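Local coordinates for peptidoglycan recognition protein 3 (Branchiostoma belcheri tsingtauense, PDB 4Z8I), which probably recognises peptidoglycan and, as a zinc-dependent N-acetylmuramoyl-L-alanine amidase, cleaves the bond between the glycan and its stem peptide, at residues 85-90 against 157-162. Sequence-based numbering, arbitrary orientation.
Sequences LPVPKV and ESIGIC
Lys89 and Ser158 pair as neighbours in the central mixed sheet of the amidase domain, where strand 87-94 runs parallel to strand 158-163 and lies between it and strand 197-201. Two backbone hydrogen bonds open the ladder: Lys89 N gives to Glu157 O at 3.3 Å, and Lys89 O takes Ile159 N, also at 3.3 Å, with an angle of 153° at the hydrogen. Between them, Ser158 CA sits 3.1 Å from Lys89 O in a CA-H...O contact, while Ser158 OG is hydrogen-bonded to Val154 O.

Of the charged groups, the lysine chain bends at chi3 (85°) and brings NZ to 4.0 Å from Glu157 OE2, too long for a salt bridge.

Apolar side chains meet on the face bearing Val90 and Ile159. From before the corner that the chain turns at Pro88, Val87 reaches Ile159, its CG2 coming within 4.2 Å of Ile159 CG1. The Pro88 ring crosses the glutamate side chain at about a right angle, CG lying 4.2 Å from Glu157 CB. Helix 174-190 packs on Ile161 through Leu183 and Ile184. With Val90 CG1 anti to the backbone N (chi1 -178°), that methyl meets Ile161 CD1 at 4.1 Å.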
# COMPACT_ATOMS: atom_id res chain seq x y z
N LEU A 85 -17.58 1.04 -4.63
CA LEU A 85 -16.83 0.16 -3.75
C LEU A 85 -17.53 -1.18 -3.60
O LEU A 85 -18.76 -1.25 -3.68
CB LEU A 85 -16.61 0.82 -2.39
CG LEU A 85 -15.79 2.12 -2.40
CD1 LEU A 85 -15.74 2.76 -1.03
CD2 LEU A 85 -14.38 1.85 -2.91
N PRO A 86 -16.76 -2.27 -3.41
CA PRO A 86 -15.30 -2.29 -3.34
C PRO A 86 -14.66 -2.28 -4.73
O PRO A 86 -15.35 -2.52 -5.73
CB PRO A 86 -15.02 -3.62 -2.65
CG PRO A 86 -16.14 -4.49 -3.08
CD PRO A 86 -17.34 -3.60 -3.17
N VAL A 87 -13.37 -2.01 -4.78
CA VAL A 87 -12.66 -1.87 -6.05
C VAL A 87 -12.09 -3.21 -6.54
O VAL A 87 -11.52 -3.98 -5.76
CB VAL A 87 -11.55 -0.80 -5.94
CG1 VAL A 87 -10.72 -0.73 -7.20
CG2 VAL A 87 -12.16 0.55 -5.61
N PRO A 88 -12.29 -3.51 -7.83
CA PRO A 88 -11.85 -4.75 -8.47
C PRO A 88 -10.34 -4.87 -8.60
O PRO A 88 -9.81 -5.96 -8.42
CB PRO A 88 -12.45 -4.65 -9.88
CG PRO A 88 -13.54 -3.67 -9.78
CD PRO A 88 -13.13 -2.69 -8.73
N LYS A 89 -9.66 -3.77 -8.91
CA LYS A 89 -8.24 -3.87 -9.26
C LYS A 89 -7.33 -2.76 -8.73
O LYS A 89 -7.79 -1.66 -8.41
CB LYS A 89 -8.10 -4.02 -10.78
CG LYS A 89 -9.03 -3.14 -11.60
CD LYS A 89 -9.23 -3.68 -13.01
CE LYS A 89 -10.32 -4.74 -13.06
NZ LYS A 89 -10.63 -5.17 -14.45
N VAL A 90 -6.04 -3.06 -8.64
CA VAL A 90 -5.05 -2.10 -8.14
C VAL A 90 -3.99 -1.84 -9.20
O VAL A 90 -3.38 -2.78 -9.72
CB VAL A 90 -4.36 -2.63 -6.86
CG1 VAL A 90 -3.38 -1.61 -6.33
CG2 VAL A 90 -5.38 -2.98 -5.81
N GLU A 157 -12.50 1.70 -11.91
CA GLU A 157 -12.47 0.35 -11.36
C GLU A 157 -11.25 0.09 -10.50
O GLU A 157 -10.97 -1.05 -10.14
CB GLU A 157 -12.51 -0.68 -12.49
CG GLU A 157 -13.88 -0.95 -13.08
CD GLU A 157 -13.86 -2.11 -14.06
OE1 GLU A 157 -14.61 -3.08 -13.84
OE2 GLU A 157 -13.10 -2.05 -15.05
N SER A 158 -10.51 1.14 -10.15
CA SER A 158 -9.23 0.91 -9.49
C SER A 158 -8.83 1.94 -8.45
O SER A 158 -9.39 3.04 -8.37
CB SER A 158 -8.12 0.80 -10.54
OG SER A 158 -7.88 2.06 -11.15
N ILE A 159 -7.84 1.55 -7.66
CA ILE A 159 -7.11 2.45 -6.78
C ILE A 159 -5.72 2.64 -7.40
O ILE A 159 -5.06 1.67 -7.75
CB ILE A 159 -6.96 1.84 -5.37
CG1 ILE A 159 -8.29 1.90 -4.62
CG2 ILE A 159 -5.87 2.54 -4.58
CD1 ILE A 159 -8.76 3.32 -4.34
N GLY A 160 -5.31 3.89 -7.57
CA GLY A 160 -4.00 4.18 -8.12
C GLY A 160 -2.97 4.48 -7.05
O GLY A 160 -3.11 5.46 -6.31
N ILE A 161 -1.94 3.65 -6.97
CA ILE A 161 -0.84 3.87 -6.04
C ILE A 161 0.42 4.25 -6.80
O ILE A 161 0.85 3.51 -7.69
CB ILE A 161 -0.53 2.63 -5.19
CG1 ILE A 161 -1.77 2.20 -4.40
CG2 ILE A 161 0.63 2.90 -4.26
CD1 ILE A 161 -1.56 0.93 -3.60
N CYS A 162 1.01 5.39 -6.46
CA CYS A 162 2.20 5.85 -7.17
C CYS A 162 3.41 5.92 -6.26
O CYS A 162 3.41 6.65 -5.27
CB CYS A 162 1.95 7.21 -7.81
SG CYS A 162 3.38 7.90 -8.64